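Local atomic coordinates of putative glutathione S-transferase (Corynebacterium glutamicum, PDB entry 3M1G), a protein that is probably a glutathione transferase of the ECM4-like, omega-related kind, pairing a thioredoxin-like domain with an all-helical one. Residues Ala73-Ile78 / Leu248-Val253; Asn198-Thr203 / Phe263-Asn268; Phe255-His260 / Glu297-Tyr302. All coordinates share one frame; numbering follows the deposited sequence.

Interaction 1. Residues Ala73-Ile78 / Leu248-Val253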
loop_
_atom_site.group_PDB
_atom_site.type_symbol
_atom_site.label_atom_id
_atom_site.label_comp_id
_atom_site.label_asym_id
_atom_site.label_seq_id
_atom_site.Cartn_x
_atom_site.Cartn_y
_atom_site.Cartn_z
ATOM N N ALA A 73 -2.413 3.141 -23.719
ATOM C CA ALA A 73 -2.514 2.071 -24.699
ATOM C C ALA A 73 -3.591 1.075 -24.368
ATOM O O ALA A 73 -4.281 0.552 -25.274
ATOM C CB ALA A 73 -1.151 1.338 -24.864
ATOM N N HIS A 74 -3.755 0.782 -23.074
ATOM C CA HIS A 74 -4.744 -0.158 -22.652
ATOM C C HIS A 74 -6.153 0.253 -23.159
ATOM O O HIS A 74 -6.913 -0.600 -23.612
ATOM C CB HIS A 74 -4.697 -0.317 -21.112
ATOM C CG HIS A 74 -5.272 -1.601 -20.606
ATOM N ND1 HIS A 74 -5.284 -1.929 -19.261
ATOM C CD2 HIS A 74 -5.885 -2.620 -21.247
ATOM C CE1 HIS A 74 -5.872 -3.107 -19.102
ATOM N NE2 HIS A 74 -6.253 -3.551 -20.293
ATOM N N ARG A 75 -6.495 1.535 -23.101
ATOM C CA ARG A 75 -7.790 1.996 -23.658
ATOM C C ARG A 75 -8.049 1.515 -25.106
ATOM O O ARG A 75 -9.154 1.067 -25.436
ATOM C CB ARG A 75 -7.804 3.500 -23.760
ATOM C CG ARG A 75 -7.553 4.305 -22.481
ATOM C CD ARG A 75 -7.588 5.767 -22.858
ATOM N NE ARG A 75 -7.482 6.663 -21.733
ATOM C CZ ARG A 75 -7.604 7.990 -21.845
ATOM N NH1 ARG A 75 -7.468 8.754 -20.784
ATOM N NH2 ARG A 75 -7.864 8.559 -23.025
ATOM N N THR A 76 -7.026 1.635 -25.944
ATOM C CA THR A 76 -7.131 1.289 -27.347
ATOM C C THR A 76 -7.297 -0.193 -27.556
ATOM O O THR A 76 -8.060 -0.634 -28.472
ATOM C CB THR A 76 -5.939 1.861 -28.219
ATOM O OG1 THR A 76 -4.721 1.148 -27.995
ATOM C CG2 THR A 76 -5.689 3.298 -27.942
ATOM N N VAL A 77 -6.625 -0.982 -26.716
ATOM C CA VAL A 77 -6.718 -2.447 -26.793
ATOM C C VAL A 77 -8.091 -2.943 -26.362
ATOM O O VAL A 77 -8.703 -3.815 -27.017
ATOM C CB VAL A 77 -5.580 -3.142 -26.002
ATOM C CG1 VAL A 77 -5.715 -4.702 -26.033
ATOM C CG2 VAL A 77 -4.236 -2.730 -26.571
ATOM N N ILE A 78 -8.607 -2.361 -25.286
ATOM C CA ILE A 78 -9.924 -2.742 -24.771
ATOM C C ILE A 78 -10.990 -2.417 -25.857
ATOM O O ILE A 78 -11.868 -3.219 -26.121
ATOM C CB ILE A 78 -10.282 -1.945 -23.481
ATOM C CG1 ILE A 78 -9.391 -2.375 -22.279
ATOM C CG2 ILE A 78 -11.709 -2.116 -23.137
ATOM C CD1 ILE A 78 -9.360 -1.316 -21.079
ATOM N N LEU A 248 -11.312 5.275 -17.479
ATOM C CA LEU A 248 -11.051 5.200 -16.028
ATOM C C LEU A 248 -10.406 3.845 -15.616
ATOM O O LEU A 248 -9.447 3.821 -14.849
ATOM C CB LEU A 248 -12.322 5.478 -15.240
ATOM C CG LEU A 248 -12.248 5.325 -13.714
ATOM C CD1 LEU A 248 -11.164 6.244 -13.121
ATOM C CD2 LEU A 248 -13.620 5.566 -13.080
ATOM N N TYR A 249 -10.912 2.743 -16.166
ATOM C CA TYR A 249 -10.452 1.406 -15.828
ATOM C C TYR A 249 -8.948 1.224 -15.805
ATOM O O TYR A 249 -8.429 0.674 -14.847
ATOM C CB TYR A 249 -11.123 0.369 -16.728
ATOM C CG TYR A 249 -10.619 -1.022 -16.595
ATOM C CD1 TYR A 249 -11.125 -1.880 -15.634
ATOM C CD2 TYR A 249 -9.619 -1.501 -17.435
ATOM C CE1 TYR A 249 -10.654 -3.174 -15.528
ATOM C CE2 TYR A 249 -9.153 -2.787 -17.327
ATOM C CZ TYR A 249 -9.670 -3.616 -16.359
ATOM O OH TYR A 249 -9.189 -4.906 -16.281
ATOM N N PRO A 250 -8.224 1.712 -16.829
ATOM C CA PRO A 250 -6.790 1.448 -16.839
ATOM C C PRO A 250 -6.036 2.041 -15.635
ATOM O O PRO A 250 -5.024 1.467 -15.220
ATOM C CB PRO A 250 -6.325 2.090 -18.156
ATOM C CG PRO A 250 -7.558 1.984 -19.063
ATOM C CD PRO A 250 -8.679 2.324 -18.094
ATOM N N THR A 251 -6.519 3.162 -15.095
ATOM C CA THR A 251 -5.941 3.729 -13.889
ATOM C C THR A 251 -6.300 2.877 -12.648
ATOM O O THR A 251 -5.420 2.501 -11.860
ATOM C CB THR A 251 -6.332 5.211 -13.689
ATOM O OG1 THR A 251 -5.830 5.967 -14.804
ATOM C CG2 THR A 251 -5.620 5.774 -12.424
ATOM N N LEU A 252 -7.567 2.538 -12.504
ATOM C CA LEU A 252 -8.033 1.785 -11.333
ATOM C C LEU A 252 -7.429 0.385 -11.243
ATOM O O LEU A 252 -7.051 -0.052 -10.148
ATOM C CB LEU A 252 -9.553 1.693 -11.268
ATOM C CG LEU A 252 -10.339 2.980 -11.057
ATOM C CD1 LEU A 252 -11.859 2.649 -11.023
ATOM C CD2 LEU A 252 -9.907 3.777 -9.812
ATOM N N VAL A 253 -7.288 -0.284 -12.385
ATOM C CA VAL A 253 -6.765 -1.640 -12.421
ATOM C C VAL A 253 -5.259 -1.739 -12.106
ATOM O O VAL A 253 -4.766 -2.805 -11.715
ATOM C CB VAL A 253 -7.115 -2.327 -13.736
ATOM C CG1 VAL A 253 -6.129 -1.930 -14.874
ATOM C CG2 VAL A 253 -7.206 -3.838 -13.534
#
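His74 and Pro250 carry most of this interface, and Tyr249 fills it out. They join the thioredoxin-like domain of this probable GST to its helical domain: helix 71-83, which starts right after the predicted nucleophile Cys70, lies across helix 243-253 with local axes 9.2 Å apart at 121°. Where the two backbones are nearest, His74 CB meets Pro250 CB at 4.1 Å. The adjacent ring carbon, Pro250 CG, lies 4.1 Å from Arg75 CG. Proline supplies a compact apolar knob, and helix 243-253 is kinked here: Pro250 has no N-H to give to the preceding turn, and Thr251 N makes just a weak bond, to Leu248 O.

The imidazole swings toward Tyr249 because its CG lies opposite the backbone nitrogen (chi1 -157°). His74 CE1 meets Tyr249 CE2 at 3.7 Å, near the phenol plane, in an offset edge-to-face pair, the edge of Tyr249 toward the face of His74, planes at 66°. Ile78 wedges in beside them: its CD1 touches Tyr249 CD2 at 3.7 Å and also lies over the rim of one imidazole face.

The polar ends are held by neighbours. His74 ND1 bonds to Arg254 and NE2 to Thr292, which pins the ring's rotation, while Tyr249 OH reaches Thr293. If Arg254 donates to ND1, the imidazole is probably neutral, with its proton on NE2. The two domains thus meet here through carbon surfaces and ring edges, while the imidazole nitrogens and the phenol oxygen find their partners beyond the two segments.

Interaction 2. Residues Asn198-Thr203 / Phe263-Asn268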
loop_
_atom_site.group_PDB
_atom_site.type_symbol
_atom_site.label_atom_id
_atom_site.label_comp_id
_atom_site.label_asym_id
_atom_site.label_seq_id
_atom_site.Cartn_x
_atom_site.Cartn_y
_atom_site.Cartn_z
ATOM N N ASN A 198 -3.884 11.292 -15.148
ATOM C CA ASN A 198 -2.627 11.957 -14.960
ATOM C C ASN A 198 -2.280 12.185 -13.510
ATOM O O ASN A 198 -1.123 12.387 -13.188
ATOM C CB ASN A 198 -2.661 13.358 -15.568
ATOM C CG ASN A 198 -2.149 13.386 -16.947
ATOM O OD1 ASN A 198 -1.398 12.498 -17.362
ATOM N ND2 ASN A 198 -2.515 14.431 -17.685
ATOM N N GLY A 199 -3.308 12.272 -12.676
ATOM C CA GLY A 199 -3.175 12.549 -11.238
ATOM C C GLY A 199 -2.222 11.611 -10.518
ATOM O O GLY A 199 -1.459 12.052 -9.655
ATOM N N VAL A 200 -2.277 10.317 -10.859
ATOM C CA VAL A 200 -1.357 9.356 -10.268
ATOM C C VAL A 200 0.107 9.647 -10.652
ATOM O O VAL A 200 1.004 9.547 -9.784
ATOM C CB VAL A 200 -1.767 7.889 -10.522
ATOM C CG1 VAL A 200 -3.145 7.600 -9.864
ATOM C CG2 VAL A 200 -1.756 7.500 -12.048
ATOM N N TYR A 201 0.353 10.021 -11.912
ATOM C CA TYR A 201 1.698 10.337 -12.409
ATOM C C TYR A 201 2.253 11.609 -11.764
ATOM O O TYR A 201 3.416 11.648 -11.349
ATOM C CB TYR A 201 1.717 10.449 -13.961
ATOM C CG TYR A 201 1.592 9.105 -14.600
ATOM C CD1 TYR A 201 2.697 8.306 -14.778
ATOM C CD2 TYR A 201 0.355 8.597 -14.977
ATOM C CE1 TYR A 201 2.586 7.040 -15.310
ATOM C CE2 TYR A 201 0.242 7.332 -15.491
ATOM C CZ TYR A 201 1.365 6.561 -15.636
ATOM O OH TYR A 201 1.248 5.303 -16.156
ATOM N N ARG A 202 1.422 12.635 -11.633
ATOM C CA ARG A 202 1.833 13.871 -10.958
ATOM C C ARG A 202 2.195 13.612 -9.467
ATOM O O ARG A 202 3.096 14.255 -8.897
ATOM C CB ARG A 202 0.701 14.891 -11.090
ATOM C CG ARG A 202 1.092 16.388 -10.937
ATOM C CD ARG A 202 0.078 17.330 -11.708
ATOM N NE ARG A 202 -1.229 16.959 -11.211
ATOM C CZ ARG A 202 -2.298 16.617 -11.935
ATOM N NH1 ARG A 202 -2.342 16.745 -13.262
ATOM N NH2 ARG A 202 -3.377 16.203 -11.284
ATOM N N THR A 203 1.498 12.649 -8.849
ATOM C CA THR A 203 1.764 12.251 -7.465
ATOM C C THR A 203 3.047 11.453 -7.389
ATOM O O THR A 203 3.897 11.772 -6.589
ATOM C CB THR A 203 0.593 11.456 -6.829
ATOM O OG1 THR A 203 -0.605 12.230 -6.930
ATOM C CG2 THR A 203 0.857 11.165 -5.340
ATOM N N PHE A 263 3.934 4.931 -6.682
ATOM C CA PHE A 263 3.651 6.374 -6.852
ATOM C C PHE A 263 3.144 7.066 -5.577
ATOM O O PHE A 263 2.718 8.239 -5.625
ATOM C CB PHE A 263 2.626 6.585 -7.988
ATOM C CG PHE A 263 3.184 6.410 -9.394
ATOM C CD1 PHE A 263 4.531 6.200 -9.625
ATOM C CD2 PHE A 263 2.364 6.577 -10.482
ATOM C CE1 PHE A 263 5.041 6.119 -10.931
ATOM C CE2 PHE A 263 2.884 6.486 -11.809
ATOM C CZ PHE A 263 4.216 6.232 -12.007
ATOM N N LYS A 264 3.178 6.352 -4.448
ATOM C CA LYS A 264 2.828 6.916 -3.132
ATOM C C LYS A 264 1.425 7.508 -3.098
ATOM O O LYS A 264 1.165 8.432 -2.346
ATOM C CB LYS A 264 3.865 7.964 -2.719
ATOM C CG LYS A 264 5.327 7.430 -2.676
ATOM C CD LYS A 264 6.285 8.445 -2.053
ATOM C CE LYS A 264 7.689 7.864 -1.822
ATOM N NZ LYS A 264 8.455 7.589 -3.077
ATOM N N CYS A 265 0.497 6.935 -3.874
ATOM C CA CYS A 265 -0.861 7.474 -3.960
ATOM C C CYS A 265 -1.796 6.916 -2.860
ATOM O O CYS A 265 -2.942 7.339 -2.740
ATOM C CB CYS A 265 -1.483 7.116 -5.303
ATOM S SG CYS A 265 -0.736 7.928 -6.690
ATOM N N GLY A 266 -1.298 5.964 -2.081
ATOM C CA GLY A 266 -2.120 5.215 -1.119
ATOM C C GLY A 266 -2.704 5.854 0.123
ATOM O O GLY A 266 -2.327 5.472 1.232
ATOM N N ARG A 267 -3.717 6.728 -0.024
ATOM C CA ARG A 267 -4.545 7.089 1.135
ATOM C C ARG A 267 -5.269 5.842 1.623
ATOM O O ARG A 267 -5.415 5.634 2.814
ATOM C CB ARG A 267 -5.617 8.127 0.832
ATOM C CG ARG A 267 -6.332 8.604 2.111
ATOM C CD ARG A 267 -7.505 9.525 1.812
ATOM N NE ARG A 267 -8.627 8.743 1.277
ATOM C CZ ARG A 267 -9.749 9.270 0.786
ATOM N NH1 ARG A 267 -9.897 10.583 0.697
ATOM N NH2 ARG A 267 -10.712 8.473 0.333
ATOM N N ASN A 268 -5.732 5.057 0.661
ATOM C CA ASN A 268 -6.515 3.862 0.857
ATOM C C ASN A 268 -6.242 2.995 -0.343
ATOM O O ASN A 268 -5.816 3.510 -1.381
ATOM C CB ASN A 268 -8.012 4.169 0.796
ATOM C CG ASN A 268 -8.520 4.858 2.012
ATOM O OD1 ASN A 268 -8.913 6.031 1.951
ATOM N ND2 ASN A 268 -8.612 4.113 3.124
#
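Phe263 turns its edge to the face of Tyr201 in an offset edge-to-face pair, with ring centroids 5.2 Å apart and planes at 68°. The rings come closest at Phe263 CE2 and Tyr201 CD1, 3.5 Å apart, CE2 lying over the phenol face. Although the Tyr201 side chain sets out away from the loop, its ring comes back within range of Phe263. The same phenylalanine also lies against backbone, its CD2 resting 3.3 Å from Val200 O.

This is the short helix 199-204 of the GST C-terminal, all-helical region, buttressed by the loop between helices 255-259 and 274-284. Tyr201, its OH probably bonding that of Tyr302, is predicted to be the catalytic proton donor or acceptor, so Phe263 probably backs one face of an active-site ring; the Tyr259 ring meets that of Phe263 with planes about 15° apart.

Apolar contacts with sulfur continue the seam. Cys265 SG touches both Thr203 CB (3.8 Å) and Val200 CB (4.0 Å). The threonine methyl, opposite its backbone nitrogen (chi1 -56° for OG1), also faces Phe263 O at 3.5 Å.

Polar groups find partners within a segment or outside the pair. Thr203 OG1 donates to Gly199 O at 2.9 Å, reaching that carbonyl from the opposite face to Thr203 N, while Lys264 NZ extends to Asn310 of the second subunit.

Interaction 3. Residues Phe255-His260 / Glu297-Tyr302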
loop_
_atom_site.group_PDB
_atom_site.type_symbol
_atom_site.label_atom_id
_atom_site.label_comp_id
_atom_site.label_asym_id
_atom_site.label_seq_id
_atom_site.Cartn_x
_atom_site.Cartn_y
_atom_site.Cartn_z
ATOM N N PHE A 255 -4.007 0.481 -9.864
ATOM C CA PHE A 255 -3.867 1.259 -8.631
ATOM C C PHE A 255 -3.271 0.503 -7.441
ATOM O O PHE A 255 -2.187 0.857 -6.955
ATOM C CB PHE A 255 -5.175 1.925 -8.237
ATOM C CG PHE A 255 -4.989 3.044 -7.267
ATOM C CD1 PHE A 255 -4.946 2.794 -5.902
ATOM C CD2 PHE A 255 -4.855 4.320 -7.708
ATOM C CE1 PHE A 255 -4.786 3.824 -4.991
ATOM C CE2 PHE A 255 -4.693 5.374 -6.820
ATOM C CZ PHE A 255 -4.677 5.107 -5.423
ATOM N N ASP A 256 -3.949 -0.530 -6.970
ATOM C CA ASP A 256 -3.413 -1.270 -5.838
ATOM C C ASP A 256 -2.090 -1.942 -6.200
ATOM O O ASP A 256 -1.149 -1.993 -5.362
ATOM C CB ASP A 256 -4.425 -2.294 -5.294
ATOM C CG ASP A 256 -5.630 -1.631 -4.604
ATOM O OD1 ASP A 256 -5.592 -0.395 -4.405
ATOM O OD2 ASP A 256 -6.615 -2.353 -4.277
ATOM N N ALA A 257 -1.976 -2.413 -7.442
ATOM C CA ALA A 257 -0.773 -3.115 -7.897
ATOM C C ALA A 257 0.485 -2.235 -7.984
ATOM O O ALA A 257 1.598 -2.720 -7.737
ATOM C CB ALA A 257 -1.017 -3.820 -9.265
ATOM N N VAL A 258 0.322 -0.963 -8.353
ATOM C CA VAL A 258 1.461 -0.082 -8.645
ATOM C C VAL A 258 1.338 1.310 -8.029
ATOM O O VAL A 258 2.176 1.729 -7.249
ATOM C CB VAL A 258 1.694 0.107 -10.167
ATOM C CG1 VAL A 258 2.756 1.201 -10.387
ATOM C CG2 VAL A 258 2.124 -1.214 -10.817
ATOM N N TYR A 259 0.295 2.034 -8.362
ATOM C CA TYR A 259 0.228 3.453 -7.984
ATOM C C TYR A 259 0.164 3.664 -6.481
ATOM O O TYR A 259 0.714 4.625 -5.951
ATOM C CB TYR A 259 -0.979 4.130 -8.624
ATOM C CG TYR A 259 -1.029 4.069 -10.171
ATOM C CD1 TYR A 259 0.122 4.161 -10.947
ATOM C CD2 TYR A 259 -2.248 3.914 -10.836
ATOM C CE1 TYR A 259 0.051 4.128 -12.350
ATOM C CE2 TYR A 259 -2.327 3.870 -12.210
ATOM C CZ TYR A 259 -1.181 3.995 -12.966
ATOM O OH TYR A 259 -1.251 3.979 -14.324
ATOM N N HIS A 260 -0.533 2.783 -5.798
ATOM C CA HIS A 260 -0.680 2.837 -4.326
ATOM C C HIS A 260 0.659 2.993 -3.611
ATOM O O HIS A 260 0.809 3.887 -2.782
ATOM C CB HIS A 260 -1.442 1.583 -3.830
ATOM C CG HIS A 260 -1.724 1.583 -2.357
ATOM N ND1 HIS A 260 -0.774 1.199 -1.427
ATOM C CD2 HIS A 260 -2.814 1.980 -1.648
ATOM C CE1 HIS A 260 -1.263 1.390 -0.200
ATOM N NE2 HIS A 260 -2.524 1.810 -0.307
ATOM N N GLU A 297 3.222 -7.861 -16.385
ATOM C CA GLU A 297 3.894 -6.876 -17.224
ATOM C C GLU A 297 3.639 -5.485 -16.715
ATOM O O GLU A 297 4.517 -4.634 -16.801
ATOM C CB GLU A 297 3.482 -6.999 -18.701
ATOM C CG GLU A 297 4.073 -8.259 -19.299
ATOM C CD GLU A 297 4.055 -8.335 -20.805
ATOM O OE1 GLU A 297 3.697 -7.348 -21.466
ATOM O OE2 GLU A 297 4.450 -9.406 -21.329
ATOM N N ILE A 298 2.465 -5.231 -16.177
ATOM C CA ILE A 298 2.209 -3.924 -15.529
ATOM C C ILE A 298 3.239 -3.692 -14.386
ATOM O O ILE A 298 3.982 -2.701 -14.413
ATOM C CB ILE A 298 0.753 -3.840 -15.012
ATOM C CG1 ILE A 298 -0.234 -3.743 -16.185
ATOM C CG2 ILE A 298 0.540 -2.673 -13.989
ATOM C CD1 ILE A 298 -1.685 -4.033 -15.789
ATOM N N LYS A 299 3.317 -4.618 -13.427
ATOM C CA LYS A 299 4.201 -4.427 -12.250
ATOM C C LYS A 299 5.680 -4.397 -12.619
ATOM O O LYS A 299 6.456 -3.574 -12.124
ATOM C CB LYS A 299 3.951 -5.514 -11.202
ATOM C CG LYS A 299 2.566 -5.447 -10.536
ATOM C CD LYS A 299 2.299 -6.687 -9.680
ATOM C CE LYS A 299 3.150 -6.724 -8.394
ATOM N NZ LYS A 299 3.036 -8.043 -7.729
ATOM N N GLN A 300 6.091 -5.302 -13.513
ATOM C CA GLN A 300 7.477 -5.308 -13.950
ATOM C C GLN A 300 7.876 -3.981 -14.606
ATOM O O GLN A 300 8.973 -3.449 -14.350
ATOM C CB GLN A 300 7.731 -6.471 -14.898
ATOM C CG GLN A 300 7.763 -7.786 -14.134
ATOM C CD GLN A 300 8.065 -8.952 -15.045
ATOM O OE1 GLN A 300 8.080 -8.795 -16.235
ATOM N NE2 GLN A 300 8.307 -10.111 -14.480
ATOM N N HIS A 301 6.999 -3.422 -15.424
ATOM C CA HIS A 301 7.363 -2.207 -16.134
ATOM C C HIS A 301 7.631 -1.068 -15.143
ATOM O O HIS A 301 8.659 -0.411 -15.179
ATOM C CB HIS A 301 6.291 -1.761 -17.112
ATOM C CG HIS A 301 6.541 -0.385 -17.644
ATOM N ND1 HIS A 301 7.506 -0.126 -18.593
ATOM C CD2 HIS A 301 6.023 0.818 -17.294
ATOM C CE1 HIS A 301 7.568 1.178 -18.808
ATOM N NE2 HIS A 301 6.680 1.773 -18.034
ATOM N N TYR A 302 6.712 -0.855 -14.232
ATOM C CA TYR A 302 6.816 0.313 -13.369
ATOM C C TYR A 302 7.971 0.147 -12.387
ATOM O O TYR A 302 8.808 1.042 -12.246
ATOM C CB TYR A 302 5.497 0.525 -12.620
ATOM C CG TYR A 302 4.447 1.192 -13.446
ATOM C CD1 TYR A 302 3.597 0.445 -14.254
ATOM C CD2 TYR A 302 4.311 2.574 -13.444
ATOM C CE1 TYR A 302 2.622 1.045 -15.015
ATOM C CE2 TYR A 302 3.343 3.204 -14.209
ATOM C CZ TYR A 302 2.505 2.426 -15.022
ATOM O OH TYR A 302 1.507 3.019 -15.779
#
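Tyr302 OH is one corner of a triangle of phenol oxygens, with Tyr259 OH and Tyr201 OH. Tyr259 OH lies 3.3 Å from Tyr302 OH, where a hydrogen bond is possible but not settled; Tyr201 OH of helix 199-204 is modelled so close that its exact spacing is doubtful. Tyr259 and Tyr302 also pair as rings, the edge of Tyr259 toward the face of Tyr302, with planes practically perpendicular at 89°.

Such a tyrosine cluster illustrates how the helical domain of an ECM4-like GST can furnish side chains to the thiol site: Tyr259 and Tyr302 are both predicted to lower the pKa of Cys70, and Pro71 touches both rings. Helices 255-259 and 295-305 run nearly parallel here, their local axes 9.5 Å apart at 20°.

Between them Val258 is the wedge. With CG1 opposite its backbone nitrogen (chi1 171°), that branch presses on the root of the Tyr302 ring, 3.5 Å from Tyr302 CG, while CG2 meets Ile298 CG2 at 3.8 Å. One turn is widened to pi type, closed by His260 N to Phe255 O at 2.8 Å. Lys299 CG touches Ala257 CB, and NZ reaches the carbonyls of Pro316 and Gly318.

Interaction 1 lies near the centre of the chain and joins the thioredoxin-like region to the helical one; interactions 2 and 3 fall within the C-terminal range, on one side of that centre. Centres are about 17 Å apart for 1 and 2, 13 Å for 1 and 3, and 12 Å for 2 and 3. Helix 243-253 runs on to helix 255-259; both segments of interaction 1 precede those of interaction 3, whereas the segments of 2 alternate with those of both others. Gly266 N probably bonds His260 O at 3.0 Å, tying 2 to 3. Interactions 2 and 3 gather Tyr201, Tyr259 and Tyr302 into one predicted active site beside helix 71-83, which interaction 1 packs against the helical domain.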